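Local coordinates for dTDP-4-dehydrorhamnose 3,5-epimerase (Elizabethkingia anophelis NUHP1, PDB 6C46), which probably catalyses epimerisation at the 3' and 5' carbons of dTDP-4-dehydro-6-deoxy-glucose on the pathway to dTDP-L-rhamnose, at residues A[10-15]-A[21-26]; A[35-40]-A[83-88]; A[47-52]-A[118-123]; A[67-72]-A[92-97]; A[107-110]-A[116-119]. All coordinates share one frame; numbering follows the deposited sequence. Where two conformers were deposited one is given.

Interaction 1: residues A[10-15]-A[21-26]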
# COMPACT_ATOMS: atom_id res chain seq x y z
N LYS A 10 16.46 4.35 1.69
CA LYS A 10 17.35 4.67 0.58
C LYS A 10 16.54 5.40 -0.49
O LYS A 10 15.74 4.77 -1.20
CB LYS A 10 18.00 3.42 -0.02
CG LYS A 10 19.09 3.82 -1.02
CD LYS A 10 19.78 2.63 -1.71
CE LYS A 10 20.81 1.93 -0.87
NZ LYS A 10 21.55 0.94 -1.74
N LEU A 11 16.73 6.71 -0.59
CA LEU A 11 16.09 7.53 -1.61
C LEU A 11 17.13 7.85 -2.65
O LEU A 11 18.18 8.40 -2.32
CB LEU A 11 15.54 8.84 -1.02
CG LEU A 11 14.46 8.73 0.06
CD1 LEU A 11 13.94 10.10 0.42
CD2 LEU A 11 13.35 7.91 -0.46
N VAL A 12 16.85 7.55 -3.91
CA VAL A 12 17.82 7.74 -4.99
C VAL A 12 17.43 8.97 -5.80
O VAL A 12 16.28 9.11 -6.22
CB VAL A 12 17.90 6.48 -5.88
CG1 VAL A 12 18.80 6.74 -7.08
CG2 VAL A 12 18.43 5.29 -5.06
N LYS A 13 18.41 9.86 -6.02
CA LYS A 13 18.18 11.10 -6.75
C LYS A 13 17.75 10.83 -8.19
O LYS A 13 18.22 9.89 -8.84
CB LYS A 13 19.48 11.92 -6.74
CG LYS A 13 19.32 13.33 -7.29
CD LYS A 13 18.77 14.28 -6.23
CE LYS A 13 18.79 15.72 -6.72
NZ LYS A 13 17.83 15.93 -7.86
N THR A 14 16.87 11.68 -8.71
CA THR A 14 16.58 11.69 -10.15
C THR A 14 16.92 13.06 -10.71
O THR A 14 17.24 13.99 -9.94
CB THR A 14 15.10 11.37 -10.43
OG1 THR A 14 14.31 12.50 -10.08
CG2 THR A 14 14.65 10.16 -9.62
N PRO A 15 16.86 13.26 -12.03
CA PRO A 15 17.12 14.60 -12.57
C PRO A 15 16.07 15.64 -12.22
O PRO A 15 16.27 16.81 -12.57
CB PRO A 15 17.17 14.36 -14.09
CG PRO A 15 17.48 12.89 -14.26
CD PRO A 15 16.80 12.23 -13.09
N ILE A 21 13.46 8.04 -6.16
CA ILE A 21 13.20 6.60 -6.21
C ILE A 21 13.44 6.04 -4.81
O ILE A 21 14.51 6.27 -4.23
CB ILE A 21 14.11 5.92 -7.24
CG1 ILE A 21 13.83 6.47 -8.64
CG2 ILE A 21 13.93 4.37 -7.19
CD1 ILE A 21 14.98 6.20 -9.61
N ILE A 22 12.49 5.27 -4.28
CA ILE A 22 12.71 4.55 -3.03
C ILE A 22 13.17 3.15 -3.39
O ILE A 22 12.42 2.36 -3.97
CB ILE A 22 11.46 4.48 -2.16
CG1 ILE A 22 10.85 5.86 -1.99
CG2 ILE A 22 11.83 3.81 -0.79
CD1 ILE A 22 9.73 5.94 -0.94
N GLU A 23 14.42 2.84 -3.05
CA GLU A 23 14.98 1.51 -3.25
C GLU A 23 14.85 0.73 -1.95
O GLU A 23 15.35 1.18 -0.92
CB GLU A 23 16.44 1.59 -3.66
CG GLU A 23 17.17 0.24 -3.70
CD GLU A 23 18.63 0.39 -4.12
OE1 GLU A 23 18.93 1.31 -4.89
OE2 GLU A 23 19.48 -0.40 -3.66
N PRO A 24 14.21 -0.44 -1.96
CA PRO A 24 13.96 -1.16 -0.71
C PRO A 24 15.18 -1.93 -0.24
O PRO A 24 16.04 -2.32 -1.03
CB PRO A 24 12.84 -2.12 -1.11
CG PRO A 24 13.25 -2.53 -2.52
CD PRO A 24 13.84 -1.24 -3.14
N THR A 25 15.27 -2.13 1.07
CA THR A 25 16.27 -3.02 1.65
C THR A 25 15.55 -4.32 1.99
O THR A 25 14.81 -4.39 2.98
CB THR A 25 16.91 -2.39 2.88
OG1 THR A 25 17.59 -1.20 2.49
CG2 THR A 25 17.90 -3.35 3.51
N VAL A 26 15.75 -5.34 1.17
CA VAL A 26 15.00 -6.58 1.27
C VAL A 26 15.79 -7.59 2.10
O VAL A 26 16.97 -7.85 1.83
CB VAL A 26 14.67 -7.14 -0.12
CG1 VAL A 26 13.84 -8.43 -0.01
CG2 VAL A 26 13.94 -6.07 -0.91
O HOH W 1 14.59 2.28 1.36

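Interaction 2: residues A[35-40]-A[83-88]. With CA (calcium ion), chain F.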
# COMPACT_ATOMS: atom_id res chain seq x y z
N TYR A 35 10.43 -6.62 3.84
CA TYR A 35 11.03 -5.29 3.78
C TYR A 35 10.04 -4.25 4.25
O TYR A 35 8.82 -4.46 4.22
CB TYR A 35 11.55 -4.92 2.38
CG TYR A 35 10.54 -4.82 1.25
CD1 TYR A 35 10.12 -3.57 0.79
CD2 TYR A 35 10.07 -5.96 0.57
CE1 TYR A 35 9.23 -3.45 -0.29
CE2 TYR A 35 9.18 -5.85 -0.52
CZ TYR A 35 8.76 -4.60 -0.92
OH TYR A 35 7.89 -4.47 -1.99
N GLU A 36 10.60 -3.15 4.75
CA GLU A 36 9.84 -1.95 5.08
C GLU A 36 9.67 -1.16 3.79
O GLU A 36 10.63 -0.60 3.27
CB GLU A 36 10.56 -1.13 6.15
CG GLU A 36 9.78 0.13 6.58
CD GLU A 36 10.54 0.98 7.59
OE1 GLU A 36 11.62 1.51 7.24
OE2 GLU A 36 10.06 1.10 8.73
N LYS A 37 8.45 -1.13 3.27
CA LYS A 37 8.23 -0.46 2.00
C LYS A 37 8.29 1.05 2.16
O LYS A 37 8.87 1.74 1.33
CB LYS A 37 6.87 -0.86 1.44
CG LYS A 37 6.56 -0.24 0.10
CD LYS A 37 5.37 -1.02 -0.56
CE LYS A 37 4.89 -0.32 -1.84
NZ LYS A 37 3.91 -1.14 -2.62
N TYR A 38 7.69 1.59 3.23
CA TYR A 38 7.64 3.04 3.38
C TYR A 38 7.58 3.35 4.86
O TYR A 38 6.99 2.60 5.64
CB TYR A 38 6.41 3.64 2.66
CG TYR A 38 6.30 5.13 2.90
CD1 TYR A 38 7.19 6.02 2.31
CD2 TYR A 38 5.33 5.65 3.77
CE1 TYR A 38 7.12 7.37 2.54
CE2 TYR A 38 5.25 7.03 4.01
CZ TYR A 38 6.16 7.88 3.38
OH TYR A 38 6.13 9.24 3.58
N ASN A 39 8.18 4.48 5.23
CA ASN A 39 8.19 4.92 6.62
C ASN A 39 8.13 6.44 6.61
O ASN A 39 9.04 7.08 6.09
CB ASN A 39 9.45 4.39 7.34
CG ASN A 39 9.54 4.86 8.79
OD1 ASN A 39 9.40 6.05 9.07
ND2 ASN A 39 9.77 3.91 9.74
N GLU A 40 7.06 7.02 7.15
CA GLU A 40 6.86 8.45 7.03
C GLU A 40 7.95 9.24 7.75
O GLU A 40 8.42 10.26 7.25
CB GLU A 40 5.48 8.81 7.58
CG GLU A 40 5.24 10.33 7.62
CD GLU A 40 3.82 10.67 8.02
OE1 GLU A 40 2.89 9.86 7.74
OE2 GLU A 40 3.62 11.78 8.56
N SER A 83 3.92 2.61 -7.36
CA SER A 83 4.67 1.37 -7.56
C SER A 83 3.79 0.42 -8.35
O SER A 83 2.61 0.66 -8.57
CB SER A 83 5.12 0.75 -6.24
OG SER A 83 4.00 0.46 -5.39
N CYS A 84 4.40 -0.68 -8.77
CA CYS A 84 3.71 -1.68 -9.57
C CYS A 84 3.68 -2.97 -8.77
O CYS A 84 4.73 -3.49 -8.38
CB CYS A 84 4.42 -1.86 -10.91
SG CYS A 84 3.72 -3.14 -11.90
N LEU A 85 2.47 -3.45 -8.45
CA LEU A 85 2.30 -4.65 -7.64
C LEU A 85 2.28 -5.93 -8.46
O LEU A 85 2.44 -7.02 -7.89
CB LEU A 85 0.99 -4.58 -6.85
CG LEU A 85 0.83 -3.30 -6.02
CD1 LEU A 85 -0.47 -3.35 -5.21
CD2 LEU A 85 2.03 -3.11 -5.12
N GLU A 86 2.00 -5.86 -9.76
CA GLU A 86 2.03 -7.03 -10.62
C GLU A 86 2.37 -6.55 -12.02
O GLU A 86 1.84 -5.53 -12.46
CB GLU A 86 0.67 -7.77 -10.62
CG GLU A 86 0.65 -9.07 -11.43
CD GLU A 86 -0.76 -9.65 -11.62
OE1 GLU A 86 -1.74 -9.09 -11.08
OE2 GLU A 86 -0.87 -10.69 -12.32
N GLY A 87 3.25 -7.26 -12.71
CA GLY A 87 3.61 -6.86 -14.07
C GLY A 87 4.67 -5.78 -14.10
O GLY A 87 5.51 -5.66 -13.20
N ARG A 88 4.64 -4.97 -15.16
CA ARG A 88 5.64 -3.95 -15.39
C ARG A 88 4.98 -2.73 -16.02
O ARG A 88 4.17 -2.87 -16.94
CB ARG A 88 6.75 -4.45 -16.36
CG ARG A 88 7.49 -5.71 -15.97
CD ARG A 88 8.21 -6.31 -17.23
NE ARG A 88 9.08 -5.31 -17.85
CZ ARG A 88 9.21 -5.10 -19.16
NH1 ARG A 88 8.51 -5.81 -20.05
NH2 ARG A 88 10.06 -4.17 -19.58
CA CA F . 4.31 13.90 9.06
O HOH W 2 5.07 15.91 10.11
O HOH W 3 4.85 13.00 11.21
O HOH W 4 3.04 15.37 7.57

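Interaction 3: residues A[47-52]-A[118-123]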
# COMPACT_ATOMS: atom_id res chain seq x y z
N THR A 47 13.89 14.28 3.59
CA THR A 47 13.53 15.21 2.54
C THR A 47 13.06 16.57 3.02
O THR A 47 13.00 17.49 2.20
CB THR A 47 12.44 14.61 1.66
OG1 THR A 47 11.26 14.43 2.45
CG2 THR A 47 12.92 13.30 1.15
N GLY A 48 12.65 16.70 4.27
CA GLY A 48 11.95 17.90 4.67
C GLY A 48 10.61 18.11 3.98
O GLY A 48 10.02 19.19 4.10
N LEU A 49 10.12 17.11 3.25
CA LEU A 49 8.83 17.18 2.57
C LEU A 49 7.75 16.50 3.41
O LEU A 49 8.05 15.73 4.32
CB LEU A 49 8.89 16.51 1.20
CG LEU A 49 9.92 17.09 0.22
CD1 LEU A 49 9.95 16.23 -1.03
CD2 LEU A 49 9.50 18.49 -0.16
N ASN A 50 6.49 16.79 3.07
CA ASN A 50 5.36 16.09 3.68
C ASN A 50 5.41 14.60 3.34
O ASN A 50 5.48 14.22 2.17
CB ASN A 50 4.06 16.68 3.18
CG ASN A 50 2.85 15.92 3.68
OD1 ASN A 50 2.82 15.42 4.82
ND2 ASN A 50 1.83 15.85 2.84
N GLY A 51 5.36 13.74 4.35
CA GLY A 51 5.30 12.31 4.10
C GLY A 51 3.98 11.65 4.46
O GLY A 51 3.90 10.42 4.48
N HIS A 52 2.95 12.43 4.77
CA HIS A 52 1.65 11.93 5.21
C HIS A 52 0.78 11.62 4.00
O HIS A 52 0.23 12.54 3.37
CB HIS A 52 0.98 12.97 6.10
CG HIS A 52 -0.36 12.55 6.62
ND1 HIS A 52 -1.16 13.40 7.36
CD2 HIS A 52 -1.03 11.37 6.54
CE1 HIS A 52 -2.28 12.77 7.69
NE2 HIS A 52 -2.23 11.54 7.20
N GLN A 118 9.68 2.15 -5.78
CA GLN A 118 8.64 3.17 -5.69
C GLN A 118 9.19 4.48 -6.21
O GLN A 118 10.38 4.77 -6.09
CB GLN A 118 8.18 3.37 -4.26
CG GLN A 118 7.62 2.12 -3.60
CD GLN A 118 7.55 2.35 -2.12
OE1 GLN A 118 6.56 2.85 -1.62
NE2 GLN A 118 8.65 2.05 -1.42
N PHE A 119 8.29 5.31 -6.72
CA PHE A 119 8.64 6.56 -7.38
C PHE A 119 7.84 7.65 -6.68
O PHE A 119 6.61 7.55 -6.60
CB PHE A 119 8.30 6.46 -8.87
CG PHE A 119 8.78 7.62 -9.73
CD1 PHE A 119 8.04 7.99 -10.85
CD2 PHE A 119 9.97 8.27 -9.48
CE1 PHE A 119 8.48 9.03 -11.70
CE2 PHE A 119 10.41 9.29 -10.31
CZ PHE A 119 9.66 9.68 -11.42
N TYR A 120 8.53 8.63 -6.10
CA TYR A 120 7.87 9.73 -5.39
C TYR A 120 7.80 10.94 -6.31
O TYR A 120 8.84 11.48 -6.70
CB TYR A 120 8.59 10.12 -4.09
CG TYR A 120 8.01 11.39 -3.48
CD1 TYR A 120 6.79 11.35 -2.81
CD2 TYR A 120 8.66 12.63 -3.60
CE1 TYR A 120 6.23 12.51 -2.26
CE2 TYR A 120 8.10 13.81 -3.06
CZ TYR A 120 6.89 13.72 -2.39
OH TYR A 120 6.30 14.85 -1.84
N VAL A 121 6.59 11.37 -6.64
CA VAL A 121 6.28 12.46 -7.56
C VAL A 121 5.71 13.61 -6.73
O VAL A 121 4.59 13.51 -6.20
CB VAL A 121 5.25 12.02 -8.62
CG1 VAL A 121 5.02 13.13 -9.61
CG2 VAL A 121 5.70 10.73 -9.34
N PRO A 122 6.43 14.72 -6.57
CA PRO A 122 5.96 15.81 -5.70
C PRO A 122 4.69 16.47 -6.21
O PRO A 122 4.33 16.37 -7.38
CB PRO A 122 7.13 16.82 -5.72
CG PRO A 122 8.34 16.01 -6.23
CD PRO A 122 7.77 14.96 -7.14
N ARG A 123 4.03 17.23 -5.32
CA ARG A 123 3.03 18.19 -5.75
C ARG A 123 3.65 19.15 -6.76
O ARG A 123 4.81 19.54 -6.63
CB ARG A 123 2.51 18.99 -4.57
CG ARG A 123 1.73 18.15 -3.54
CD ARG A 123 1.06 19.03 -2.49
NE ARG A 123 0.34 18.20 -1.51
CZ ARG A 123 -0.48 18.70 -0.60
NH1 ARG A 123 -0.70 20.02 -0.56
NH2 ARG A 123 -1.10 17.88 0.26
O HOH W 5 4.40 14.49 -0.16

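Interaction 4: residues A[67-72]-A[92-97]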
# COMPACT_ATOMS: atom_id res chain seq x y z
N ARG A 67 -2.05 6.11 -19.39
CA ARG A 67 -2.86 7.09 -18.67
C ARG A 67 -2.00 8.29 -18.30
O ARG A 67 -0.95 8.12 -17.68
CB ARG A 67 -3.46 6.47 -17.40
CG ARG A 67 -4.37 5.25 -17.67
CD ARG A 67 -5.83 5.58 -17.45
NE ARG A 67 -6.71 4.42 -17.62
CZ ARG A 67 -7.57 4.27 -18.62
NH1 ARG A 67 -7.65 5.21 -19.56
NH2 ARG A 67 -8.33 3.19 -18.70
N GLY A 68 -2.45 9.50 -18.64
CA GLY A 68 -1.74 10.71 -18.25
C GLY A 68 -1.74 11.76 -19.35
O GLY A 68 -2.41 11.55 -20.37
N LEU A 69 -1.05 12.88 -19.18
CA LEU A 69 -0.37 13.25 -17.94
C LEU A 69 -1.37 13.99 -17.07
O LEU A 69 -2.03 14.89 -17.56
CB LEU A 69 0.85 14.14 -18.25
CG LEU A 69 1.92 13.41 -19.08
CD1 LEU A 69 2.81 14.41 -19.83
CD2 LEU A 69 2.75 12.49 -18.15
N HIS A 70 -1.48 13.63 -15.78
CA HIS A 70 -2.55 14.12 -14.92
C HIS A 70 -1.99 14.83 -13.69
O HIS A 70 -0.91 14.50 -13.20
CB HIS A 70 -3.45 12.97 -14.41
CG HIS A 70 -4.13 12.21 -15.51
ND1 HIS A 70 -4.46 10.88 -15.40
CD2 HIS A 70 -4.57 12.61 -16.72
CE1 HIS A 70 -5.07 10.48 -16.51
NE2 HIS A 70 -5.15 11.51 -17.33
N LEU A 71 -2.79 15.74 -13.14
CA LEU A 71 -2.44 16.45 -11.92
C LEU A 71 -3.71 17.09 -11.37
O LEU A 71 -4.73 17.15 -12.05
CB LEU A 71 -1.37 17.52 -12.18
CG LEU A 71 -1.99 18.52 -13.19
CD1 LEU A 71 -2.27 19.88 -12.55
CD2 LEU A 71 -1.17 18.67 -14.45
N GLN A 72 -3.63 17.56 -10.13
CA GLN A 72 -4.66 18.42 -9.56
C GLN A 72 -4.02 19.77 -9.26
O GLN A 72 -2.86 19.83 -8.84
CB GLN A 72 -5.29 17.80 -8.28
CG GLN A 72 -6.19 16.61 -8.62
CD GLN A 72 -7.00 16.05 -7.46
OE1 GLN A 72 -7.90 15.24 -7.67
NE2 GLN A 72 -6.73 16.50 -6.24
N VAL A 92 6.13 8.04 -15.84
CA VAL A 92 6.76 9.31 -16.23
C VAL A 92 6.25 10.44 -15.35
O VAL A 92 5.05 10.53 -15.08
CB VAL A 92 6.48 9.64 -17.72
CG1 VAL A 92 7.01 11.01 -18.06
CG2 VAL A 92 7.11 8.58 -18.64
N ALA A 93 7.16 11.30 -14.90
CA ALA A 93 6.83 12.51 -14.15
C ALA A 93 7.37 13.72 -14.90
O ALA A 93 8.42 13.64 -15.54
CB ALA A 93 7.41 12.46 -12.74
N VAL A 94 6.64 14.84 -14.80
CA VAL A 94 7.01 16.11 -15.43
C VAL A 94 6.91 17.22 -14.39
O VAL A 94 5.86 17.40 -13.77
CB VAL A 94 6.11 16.47 -16.63
CG1 VAL A 94 6.61 17.79 -17.28
CG2 VAL A 94 6.07 15.32 -17.61
N ASP A 95 7.99 17.95 -14.19
CA ASP A 95 8.01 19.04 -13.23
C ASP A 95 7.31 20.24 -13.87
O ASP A 95 7.75 20.73 -14.92
CB ASP A 95 9.46 19.34 -12.82
CG ASP A 95 9.58 20.37 -11.71
OD1 ASP A 95 8.58 21.04 -11.37
OD2 ASP A 95 10.70 20.49 -11.16
N LEU A 96 6.22 20.70 -13.26
CA LEU A 96 5.49 21.85 -13.77
C LEU A 96 5.53 23.04 -12.83
O LEU A 96 4.70 23.95 -12.96
CB LEU A 96 4.04 21.47 -14.08
CG LEU A 96 3.88 20.37 -15.15
CD1 LEU A 96 2.40 19.95 -15.23
CD2 LEU A 96 4.40 20.85 -16.50
N ARG A 97 6.47 23.07 -11.89
CA ARG A 97 6.61 24.21 -10.99
C ARG A 97 7.41 25.30 -11.69
O ARG A 97 8.61 25.15 -11.93
CB ARG A 97 7.29 23.77 -9.69
CG ARG A 97 6.48 22.68 -8.99
CD ARG A 97 7.29 22.03 -7.88
NE ARG A 97 8.51 21.42 -8.43
CZ ARG A 97 9.42 20.78 -7.70
NH1 ARG A 97 9.24 20.65 -6.39
NH2 ARG A 97 10.49 20.26 -8.30

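Interaction 5: residues A[107-110]-A[116-119]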
# COMPACT_ATOMS: atom_id res chain seq x y z
N TYR A 107 11.08 12.77 -16.52
CA TYR A 107 11.87 11.60 -16.15
C TYR A 107 10.98 10.37 -16.15
O TYR A 107 9.86 10.42 -15.64
CB TYR A 107 12.52 11.78 -14.77
CG TYR A 107 13.39 10.60 -14.35
CD1 TYR A 107 14.64 10.39 -14.93
CD2 TYR A 107 12.96 9.72 -13.38
CE1 TYR A 107 15.44 9.31 -14.54
CE2 TYR A 107 13.76 8.65 -12.98
CZ TYR A 107 14.98 8.45 -13.56
OH TYR A 107 15.74 7.37 -13.16
N GLY A 108 11.47 9.30 -16.73
CA GLY A 108 10.71 8.06 -16.77
C GLY A 108 11.55 6.91 -16.24
O GLY A 108 12.77 6.91 -16.33
N MET A 109 10.85 5.89 -15.74
CA MET A 109 11.52 4.72 -15.19
C MET A 109 10.55 3.55 -15.16
O MET A 109 9.33 3.73 -15.07
CB MET A 109 12.04 5.00 -13.78
CG MET A 109 10.89 5.24 -12.79
SD MET A 109 11.46 5.41 -11.10
CE MET A 109 12.12 3.75 -10.80
N GLU A 110 11.11 2.34 -15.19
CA GLU A 110 10.30 1.13 -15.09
C GLU A 110 10.01 0.81 -13.62
O GLU A 110 10.93 0.77 -12.79
CB GLU A 110 11.00 -0.06 -15.76
CG GLU A 110 10.20 -1.37 -15.59
CD GLU A 110 10.67 -2.52 -16.48
OE1 GLU A 110 10.65 -3.67 -16.00
OE2 GLU A 110 11.05 -2.27 -17.64
N LYS A 116 10.36 -3.93 -7.25
CA LYS A 116 9.88 -3.42 -5.97
C LYS A 116 10.16 -1.94 -5.76
O LYS A 116 10.05 -1.43 -4.64
CB LYS A 116 10.48 -4.22 -4.81
CG LYS A 116 10.28 -5.72 -4.93
CD LYS A 116 10.96 -6.46 -3.75
CE LYS A 116 10.94 -7.98 -3.92
NZ LYS A 116 11.70 -8.46 -5.10
N LEU A 117 10.48 -1.22 -6.83
CA LEU A 117 10.77 0.20 -6.69
C LEU A 117 9.51 1.03 -6.46
O LEU A 117 8.42 0.70 -6.92
CB LEU A 117 11.50 0.71 -7.95
CG LEU A 117 12.88 0.08 -8.19
CD1 LEU A 117 13.54 0.58 -9.53
CD2 LEU A 117 13.80 0.37 -7.01
N GLN A 118 9.68 2.15 -5.78
CA GLN A 118 8.64 3.17 -5.69
C GLN A 118 9.19 4.48 -6.21
O GLN A 118 10.38 4.77 -6.09
CB GLN A 118 8.18 3.37 -4.26
CG GLN A 118 7.62 2.12 -3.60
CD GLN A 118 7.55 2.35 -2.12
OE1 GLN A 118 6.56 2.85 -1.62
NE2 GLN A 118 8.65 2.05 -1.42
N PHE A 119 8.29 5.31 -6.72
CA PHE A 119 8.64 6.56 -7.38
C PHE A 119 7.84 7.65 -6.68
O PHE A 119 6.61 7.55 -6.60
CB PHE A 119 8.30 6.46 -8.87
CG PHE A 119 8.78 7.62 -9.73
CD1 PHE A 119 8.04 7.99 -10.85
CD2 PHE A 119 9.97 8.27 -9.48
CE1 PHE A 119 8.48 9.03 -11.70
CE2 PHE A 119 10.41 9.29 -10.31
CZ PHE A 119 9.66 9.68 -11.42

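Interaction 1: residues A[10-15]-A[21-26]
An antiparallel beta hairpin joins strands 10-13 and 20-23, and V12 and I21 form a hydrogen-bonded pair of it. V12 N gives a bond of 2.7 Å to I21 O. I21 N answers with 3.0 Å to V12 O. L11 and I22 form the non-hydrogen-bonded pair. Their side chains run alongside each other, with L11 CD2 at 3.6 Å from I22 CG1. This face carries on into helix 40-47, where L11 packs on F43 and L46. On the other face, V12 and I21 meet through their CB atoms. The T14 and I21 side chains cross obliquely, with T14 CG2 3.9 Å from I21 CG1, while T14 OG1 is bound to C19 and L16 in the turn.

Toward the open end, E23 N reaches K10 O at 3.0 Å. One water links K10 N to E23 O. K10 and E23 also run side by side. In one of the two conformers of E23, K10 NZ lies 3.1 Å from E23 OE2, above the carboxylate plane. This salt bridge is less certain, because E23 has two conformers. The backbone bonds and the apolar pair therefore define the hairpin more firmly than the charged pair K10 and E23.

Interaction 2: residues A[35-40]-A[83-88]
K37 and S83 meet at the ends of their side chains. K37 NZ donates to S83 OG over 3.2 Å, a fairly long bond. The same NZ lies 3.7 Å from L85 CD2, and the two side chains cross at about a right angle. K37 reaches this far because its chain is extended throughout, starting with CG trans to the backbone N (chi1 -179°). The two backbones stay well apart, so the contact rests on one lysine arm.

The next shell holds both ends. K37 O accepts from Q118 NE2, in a strand beside 80-86. S83 pairs through its backbone with S139. L85 and E86 both face V137 in a classic beta bulge, where the strand turns a corner. Around K37, N39 ND2 donates to E36 OE2 at 3.0 Å, with E36 OE2 in the amide plane of N39, while the nitrogen comes from above the carboxylate plane. E36 also forms a salt bridge with K42. N39 is the N-cap of helix 40-47, with OD1 accepting from K42 N. E40 follows and binds the calcium through OE2 at 2.3 Å. E44 and three waters are further ligands. E40 OE1 is held by H52 of the second subunit.

Y35, E36, Y38 and N39 form an antiparallel ladder with a strand of the second subunit, and K37 packs on I58 of that chain. The contact thus links an intersubunit strand to the cupin sheet of its own chain. A sheet that runs on across the dimer interface is a feature of this homodimeric epimerase.

Interaction 3: residues A[47-52]-A[118-123]
Y120 and L49 pack where the loop after helix 40-47 lies against strand 118-121 of the cupin fold. Y120 is the first residue of 118-123 to touch the loop. Its CE2 atom is 3.7 Å from L49 CD1, and the leucine crosses the ring obliquely. The ring leaves the strand toward the loop with CG trans to the backbone N (chi1 172°). F43 of helix 40-47 meets the same ring edge-to-face, and P122 N lies above one face, toward the rim. The ring is thus held between its own strand, the helix and the loop.

R123 follows in the loop beyond the strand. Its NH2 is 4.4 Å from N50 ND2, a distant approach of two donors. D143 brings them together: R123 NE forms a salt bridge with D143 OD1, and N50 ND2 donates to D143 OD2.

The loop is shaped from within. T47 OG1 accepts from L49 N in an ST turn that leads out of the helix end. N50 OD1 accepts from H52 N at 3.0 Å in an Asx turn. Within the Asx turn, G51 N donates to E44 OE2, and E44 also binds the calcium. The loop is therefore tied to the metal site as well as to the strand. One water spans the remaining gap. It accepts from Y120 OH at 2.6 Å, in the plane of the ring, and donates to N50 O at 2.6 Å.

Interaction 4: residues A[67-72]-A[92-97]
L69, L96 and L71 are the main residues of this buried apolar contact, with V94 beside them. L69 has the largest share. Its CD1 meets V94 CG2 at 4.0 Å, and the two side chains cross at about a right angle. L69 CD2 also approaches V92 O at 4.3 Å. L96 meets L71 farther along. L71 CD2 is 3.9 Å from L96 CD1, again with the side chains nearly perpendicular. L71 places CG between its backbone N and carbonyl carbon (chi1 61°), which turns the branch toward L96.

The two segments are not adjacent strands. Strand 125-131 runs between 66-72 and 88-95 in the five-stranded sheet of the cupin fold. L69 and L96 both touch A126 of that middle strand. F184 adds to the packing on L96.

The next residues along the strands face the other side. A93 packs on F119 and V121 of the facing sheet. H70, the predicted proton acceptor, also points away from the leucines. Its NE2 is bonded to D178 OD1, and G68 CA sits over one face of its ring. A cis peptide joins G68 to L69.

At the strand end, R97 grips D95 side-on. NE reaches D95 OD1 and NH2 reaches D95 OD2 at 2.9 Å. R97 N also bonds to D95 OD1, in an Asx turn. D18 pairs with R97 NH1. The polar bonds of D95 and R97 thus hold the turn on either side of L96, while the contact itself is apolar packing between the leucines and V94.

Interaction 5: residues A[107-110]-A[116-119]
F119 carries the sulfur of M109 over one face of its ring. M109 SD is 4.0 Å from the ring centroid and 27° off the ring normal, a Met-aromatic contact. The sulfur is shifted toward the rim. Its nearest ring atom is F119 CD2, at 3.6 Å from SD. The ring of Y107 takes F119 at its edge, with F119 CZ near the tyrosine plane and 3.8 Å from Y107 CD2. The two side chains cross obliquely. F119 also touches A93, D91 and V82.

The shape of M109 explains its double role. CG stands between the backbone N and the carbonyl carbon (chi1 66°), and the chain bends again at the sulfur (chi3 -65°). SD comes over the phenyl ring, while the methyl group turns to L117. M109 CE is 3.7 Å from L117 CD1.

These residues belong to different sheets of the cupin fold. Strand 106-112 is at the edge of the five-stranded sheet within this chain, and strand 118-121 lies inside the six-stranded one. Y107, M109 and F119 therefore fill part of the space between the sheets. I21, from the strand beside 118-121, packs on Y107, M109 and L117 together.

At the other end, L117 CD1 approaches E110 O at 4.2 Å. The same carbonyl accepts from N115 ND2, and N115 OD1 accepts from L117 N. N115 thus bonds to a backbone atom of each segment. The E110 side chain points the other way. Its OE2 forms a salt bridge with R88 NH2.

Overall arrangement
From the N terminus, interaction 1 closes first, a short hairpin at the edge of the six-stranded sheet. Interaction 2 then spans residues 35 to 88 and links the strand at the dimer interface to that sheet. Interaction 3 opens at 47-52, before interaction 2 closes, so the two cross. Interaction 4 opens at 67-72 and closes at 92-97. It crosses interaction 2 and lies wholly within the span of interaction 3. Interaction 5 follows interaction 4 and ends on strand 118-121, shared with interaction 3 through Q118 and F119. That strand joins the hairpin, the calcium-site loop and the five-stranded sheet, which interactions 4 and 5 both reach.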